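Local coordinates for protein probable methyltransferase (Bordetella pertussis, PDB 3KTY) that probably transfers methyl groups from S-adenosyl-L-methionine to RNA, as a TrmH-family enzyme of the SPOUT class, this chain being its SpoU methylase domain, at residues K32-G37 and L163-L168; F86-R91 and C144-N149. All blocks are in the same frame, centred on the assembly; numbering follows the deposited sequence.

Interaction 1: K32-G37 and L163-L168; sequences KTMGFG and LAAWEL
M34, a selenomethionine, lies over A165 and the start of W166 on helix 157-172. Its CG rests 3.6 Å from A165 CB. Its chain bends at chi2 and chi3, and this brings SE alongside W166, 3.9 Å from W166 CB. SE also meets the indole. It sits at the ring edge, near the ring plane, 5.4 Å from the centroid of the six-membered ring. This is a Met-aromatic contact made at the edge. The W166 side chain points away overall, but its CB and the CE3 edge of the indole still reach SE. CG anti to the backbone N (chi1 153°) puts that edge there. The indole NE1 is hydrogen-bonded to OE2 of E167 of the second subunit.

F36 packs further along helix 157-172, on A165 and L168. The edge of its ring comes near A165 O, with CE2 at 3.5 Å from that oxygen. CZ reaches L168 CB at 3.7 Å, and the two side chains cross at about a right angle. F13 and V11 of strand 11-16 continue this apolar layer.

No hydrogen bond joins the two segments, and the touching residues are all buried. Between M34 and F36 the chain turns at G35. G35 N bonds to K32 O at 2.8 Å. Together with the positive phi of G35 (93°), this bond belongs to a Schellman motif that ends helix 21-33. M34 O accepts a hydrogen bond from R169 NH1. The contact packs this helix end against helix 157-172 in the SPOUT-type alpha/beta domain, beside the subunit interface.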
loop_
_atom_site.group_PDB
_atom_site.type_symbol
_atom_site.label_atom_id
_atom_site.label_comp_id
_atom_site.label_asym_id
_atom_site.label_seq_id
_atom_site.Cartn_x
_atom_site.Cartn_y
_atom_site.Cartn_z
ATOM N N LYS A 32 8.200 -6.749 -5.495
ATOM C CA LYS A 32 8.325 -8.168 -5.344
ATOM C C LYS A 32 7.203 -8.729 -4.482
ATOM O O LYS A 32 6.692 -9.801 -4.784
ATOM C CB LYS A 32 9.681 -8.558 -4.766
ATOM C CG LYS A 32 9.980 -10.007 -5.013
ATOM C CD LYS A 32 11.362 -10.360 -4.539
ATOM C CE LYS A 32 11.760 -11.756 -5.014
ATOM N NZ LYS A 32 12.663 -12.391 -4.018
ATOM N N THR A 33 6.838 -8.032 -3.397
ATOM C CA THR A 33 5.793 -8.552 -2.520
ATOM C C THR A 33 4.462 -8.738 -3.236
ATOM O O THR A 33 3.616 -9.502 -2.782
ATOM C CB THR A 33 5.541 -7.694 -1.235
ATOM O OG1 THR A 33 4.910 -6.448 -1.579
ATOM C CG2 THR A 33 6.816 -7.434 -0.523
HETATM N N MSE A 34 4.269 -7.994 -4.313
HETATM C CA MSE A 34 3.085 -8.085 -5.148
HETATM C C MSE A 34 3.271 -9.057 -6.307
HETATM O O MSE A 34 2.393 -9.223 -7.131
HETATM C CB MSE A 34 2.688 -6.680 -5.669
HETATM C CG MSE A 34 2.256 -5.689 -4.509
HETATM SE SE MSE A 34 0.850 -6.497 -3.337
HETATM C CE MSE A 34 1.423 -5.752 -1.623
ATOM N N GLY A 35 4.426 -9.695 -6.380
ATOM C CA GLY A 35 4.664 -10.653 -7.437
ATOM C C GLY A 35 5.343 -10.094 -8.683
ATOM O O GLY A 35 5.492 -10.812 -9.651
ATOM N N PHE A 36 5.787 -8.844 -8.663
ATOM C CA PHE A 36 6.455 -8.291 -9.839
ATOM C C PHE A 36 7.985 -8.265 -9.738
ATOM O O PHE A 36 8.550 -8.035 -8.672
ATOM C CB PHE A 36 5.908 -6.911 -10.161
ATOM C CG PHE A 36 4.422 -6.906 -10.446
ATOM C CD1 PHE A 36 3.943 -7.242 -11.709
ATOM C CD2 PHE A 36 3.494 -6.591 -9.446
ATOM C CE1 PHE A 36 2.537 -7.236 -11.984
ATOM C CE2 PHE A 36 2.074 -6.575 -9.716
ATOM C CZ PHE A 36 1.606 -6.897 -10.985
ATOM N N GLY A 37 8.665 -8.471 -10.856
ATOM C CA GLY A 37 10.113 -8.489 -10.795
ATOM C C GLY A 37 10.830 -7.435 -11.612
ATOM O O GLY A 37 12.060 -7.418 -11.627
ATOM N N LEU A 163 0.738 0.624 -3.648
ATOM C CA LEU A 163 -0.660 0.694 -4.018
ATOM C C LEU A 163 -0.839 0.256 -5.483
ATOM O O LEU A 163 -1.669 -0.575 -5.767
ATOM C CB LEU A 163 -1.267 2.083 -3.752
ATOM C CG LEU A 163 -1.369 2.371 -2.282
ATOM C CD1 LEU A 163 -2.181 3.601 -2.050
ATOM C CD2 LEU A 163 -1.980 1.186 -1.588
ATOM N N ALA A 164 -0.077 0.831 -6.401
ATOM C CA ALA A 164 -0.205 0.477 -7.823
ATOM C C ALA A 164 -0.002 -1.010 -8.085
ATOM O O ALA A 164 -0.757 -1.669 -8.810
ATOM C CB ALA A 164 0.793 1.254 -8.628
ATOM N N ALA A 165 1.036 -1.544 -7.462
ATOM C CA ALA A 165 1.360 -2.925 -7.633
ATOM C C ALA A 165 0.303 -3.818 -6.977
ATOM O O ALA A 165 0.036 -4.910 -7.464
ATOM C CB ALA A 165 2.767 -3.222 -7.074
ATOM N N TRP A 166 -0.290 -3.366 -5.871
ATOM C CA TRP A 166 -1.384 -4.136 -5.271
ATOM C C TRP A 166 -2.595 -4.163 -6.243
ATOM O O TRP A 166 -3.109 -5.222 -6.589
ATOM C CB TRP A 166 -1.715 -3.625 -3.823
ATOM C CG TRP A 166 -3.075 -3.889 -3.477
ATOM C CD1 TRP A 166 -4.078 -2.994 -3.427
ATOM C CD2 TRP A 166 -3.656 -5.172 -3.219
ATOM N NE1 TRP A 166 -5.263 -3.623 -3.132
ATOM C CE2 TRP A 166 -5.033 -4.968 -3.000
ATOM C CE3 TRP A 166 -3.144 -6.480 -3.161
ATOM C CZ2 TRP A 166 -5.919 -6.010 -2.742
ATOM C CZ3 TRP A 166 -4.023 -7.525 -2.888
ATOM C CH2 TRP A 166 -5.389 -7.278 -2.677
ATOM N N GLU A 167 -3.012 -3.010 -6.735
ATOM C CA GLU A 167 -4.106 -2.942 -7.737
ATOM C C GLU A 167 -3.887 -3.821 -8.959
ATOM O O GLU A 167 -4.781 -4.554 -9.416
ATOM C CB GLU A 167 -4.265 -1.496 -8.184
ATOM C CG GLU A 167 -4.971 -0.638 -7.042
ATOM C CD GLU A 167 -6.440 -1.021 -6.786
ATOM O OE1 GLU A 167 -7.062 -1.687 -7.635
ATOM O OE2 GLU A 167 -6.992 -0.657 -5.727
ATOM N N LEU A 168 -2.663 -3.768 -9.470
ATOM C CA LEU A 168 -2.292 -4.562 -10.606
ATOM C C LEU A 168 -2.301 -6.027 -10.281
ATOM O O LEU A 168 -2.792 -6.837 -11.031
ATOM C CB LEU A 168 -0.916 -4.145 -11.115
ATOM C CG LEU A 168 -0.980 -2.864 -11.948
ATOM C CD1 LEU A 168 0.418 -2.395 -12.226
ATOM C CD2 LEU A 168 -1.728 -3.166 -13.234
#

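Interaction 2: F86-R91 and C144-N149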
loop_
_atom_site.group_PDB
_atom_site.type_symbol
_atom_site.label_atom_id
_atom_site.label_comp_id
_atom_site.label_asym_id
_atom_site.label_seq_id
_atom_site.Cartn_x
_atom_site.Cartn_y
_atom_site.Cartn_z
ATOM N N PHE A 86 1.034 3.813 -18.150
ATOM C CA PHE A 86 0.326 4.792 -17.315
ATOM C C PHE A 86 1.253 5.770 -16.627
ATOM O O PHE A 86 2.212 5.370 -15.953
ATOM C CB PHE A 86 -0.530 4.092 -16.259
ATOM C CG PHE A 86 -1.634 3.307 -16.828
ATOM C CD1 PHE A 86 -2.861 3.912 -17.078
ATOM C CD2 PHE A 86 -1.463 1.960 -17.131
ATOM C CE1 PHE A 86 -3.921 3.170 -17.596
ATOM C CE2 PHE A 86 -2.514 1.197 -17.656
ATOM C CZ PHE A 86 -3.739 1.807 -17.891
ATOM N N ALA A 87 0.974 7.051 -16.803
ATOM C CA ALA A 87 1.624 8.063 -15.984
ATOM C C ALA A 87 0.909 8.150 -14.618
ATOM O O ALA A 87 -0.227 8.612 -14.529
ATOM C CB ALA A 87 1.566 9.387 -16.667
ATOM N N LEU A 88 1.588 7.742 -13.556
ATOM C CA LEU A 88 1.034 7.839 -12.203
ATOM C C LEU A 88 1.271 9.198 -11.510
ATOM O O LEU A 88 2.406 9.653 -11.334
ATOM C CB LEU A 88 1.610 6.716 -11.345
ATOM C CG LEU A 88 0.805 6.413 -10.084
ATOM C CD1 LEU A 88 -0.648 6.721 -10.334
ATOM C CD2 LEU A 88 0.973 4.975 -9.685
ATOM N N THR A 89 0.198 9.842 -11.089
ATOM C CA THR A 89 0.332 11.150 -10.455
ATOM C C THR A 89 -0.422 11.323 -9.123
ATOM O O THR A 89 -1.222 10.461 -8.692
ATOM C CB THR A 89 -0.166 12.228 -11.396
ATOM O OG1 THR A 89 -1.596 12.203 -11.408
ATOM C CG2 THR A 89 0.354 11.988 -12.813
ATOM N N THR A 90 -0.152 12.453 -8.470
ATOM C CA THR A 90 -1.005 12.947 -7.385
ATOM C C THR A 90 -1.081 14.476 -7.454
ATOM O O THR A 90 -0.267 15.178 -6.859
ATOM C CB THR A 90 -0.565 12.441 -5.985
ATOM O OG1 THR A 90 0.849 12.201 -5.978
ATOM C CG2 THR A 90 -1.290 11.143 -5.634
ATOM N N ARG A 91 -2.061 14.970 -8.210
ATOM C CA ARG A 91 -2.226 16.397 -8.472
ATOM C C ARG A 91 -3.551 16.938 -7.933
ATOM O O ARG A 91 -4.427 17.362 -8.693
ATOM C CB ARG A 91 -2.142 16.657 -9.972
ATOM C CG ARG A 91 -2.601 18.042 -10.413
ATOM C CD ARG A 91 -2.340 18.171 -11.885
ATOM N NE ARG A 91 -1.056 17.544 -12.182
ATOM C CZ ARG A 91 -0.646 17.187 -13.394
ATOM N NH1 ARG A 91 0.549 16.624 -13.545
ATOM N NH2 ARG A 91 -1.423 17.393 -14.452
ATOM N N CYS A 144 -3.077 8.275 -14.793
ATOM C CA CYS A 144 -3.956 7.799 -13.746
ATOM C C CYS A 144 -3.522 8.418 -12.419
ATOM O O CYS A 144 -2.451 9.002 -12.332
ATOM C CB CYS A 144 -4.055 6.268 -13.728
ATOM S SG CYS A 144 -2.661 5.467 -13.056
ATOM N N HIS A 145 -4.379 8.355 -11.414
ATOM C CA HIS A 145 -4.053 8.969 -10.134
ATOM C C HIS A 145 -4.491 8.104 -8.967
ATOM O O HIS A 145 -5.342 7.215 -9.101
ATOM C CB HIS A 145 -4.623 10.393 -10.016
ATOM C CG HIS A 145 -6.047 10.442 -9.580
ATOM N ND1 HIS A 145 -6.465 11.186 -8.496
ATOM C CD2 HIS A 145 -7.155 9.837 -10.070
ATOM C CE1 HIS A 145 -7.773 11.051 -8.347
ATOM N NE2 HIS A 145 -8.216 10.236 -9.288
ATOM N N ILE A 146 -3.869 8.346 -7.827
ATOM C CA ILE A 146 -4.256 7.658 -6.610
ATOM C C ILE A 146 -4.966 8.724 -5.809
ATOM O O ILE A 146 -4.335 9.697 -5.386
ATOM C CB ILE A 146 -3.029 7.130 -5.874
ATOM C CG1 ILE A 146 -2.257 6.164 -6.783
ATOM C CG2 ILE A 146 -3.420 6.459 -4.587
ATOM C CD1 ILE A 146 -1.316 5.249 -6.054
ATOM N N PRO A 147 -6.300 8.589 -5.671
ATOM C CA PRO A 147 -7.137 9.570 -4.964
ATOM C C PRO A 147 -6.993 9.399 -3.447
ATOM O O PRO A 147 -7.895 8.837 -2.831
ATOM C CB PRO A 147 -8.566 9.207 -5.417
ATOM C CG PRO A 147 -8.518 7.691 -5.676
ATOM C CD PRO A 147 -7.087 7.453 -6.206
ATOM N N ALA A 148 -5.880 9.861 -2.874
ATOM C CA ALA A 148 -5.628 9.736 -1.445
ATOM C C ALA A 148 -6.068 10.993 -0.751
ATOM O O ALA A 148 -6.400 11.971 -1.403
ATOM C CB ALA A 148 -4.171 9.471 -1.163
ATOM N N ASN A 149 -6.071 10.968 0.578
ATOM C CA ASN A 149 -6.479 12.126 1.365
ATOM C C ASN A 149 -5.925 13.430 0.802
ATOM O O ASN A 149 -4.739 13.529 0.487
ATOM C CB ASN A 149 -6.049 11.959 2.824
ATOM C CG ASN A 149 -6.424 13.153 3.681
ATOM O OD1 ASN A 149 -6.777 14.214 3.168
ATOM N ND2 ASN A 149 -6.346 12.985 4.996
#
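Strands 84-89 and 142-145 run parallel here, with L88 paired to C144 and T89 to H145. C144 N gives a nearly straight bond to A87 O, 2.9 Å long with 171° at the hydrogen. T89 N returns one to C144 O at 3.0 Å, in the carbonyl plane. C144 thus bonds through both its N and its O to the residues flanking L88, the usual parallel pattern. Further on, I146 N makes only a weak bond to T89 O, at 3.5 Å. T89 OG1 adds a weak bond to C144 O. The OG1 is placed between the backbone N and the carbonyl carbon (chi1 76°), which turns it to that oxygen.

L88 and C144 lie on one face of the sheet. L88 CD1 touches C144 SG at 3.6 Å and also reaches I146 CG1 at 3.9 Å. The sulfur approaches F86 too, 4.1 Å from F86 CB, and stands obliquely to the phenyl ring. F86 and C144 are covered by helix 102-115. On the other face the T89 and H145 side chains lie at an oblique angle, with T89 OG1 3.8 Å from H145 CB.

After H145 the chain leaves the sheet. P147 is the centre of an inverse gamma turn, and P147 O accepts a hydrogen bond from R169 NE of the second subunit. Strand 142-145 lies between strands 84-89 and 100-101. This is consistent with the knotted C-terminal part of SPOUT methyltransferases, which in relatives binds S-adenosyl-L-methionine.

How the interactions relate
From the N terminus, the chain passes strand 11-16 and helix 21-33, whose end opens segment 32-37. It then runs through 86-91 and 144-149 before coming back at 163-168. Interaction 2 closes the shorter loop, which lies wholly within the longer one closed by interaction 1. The inner contact joins two strands of the parallel sheet. The outer one sets the end of helix 21-33 against helix 157-172. Strand 142-145 and helix 157-172 follow each other in the chain, and the two contacts touch: A164 packs on L88, and L163 on I146. Both also reach the second subunit, where N149 weakly bonds K32 O of the partner chain.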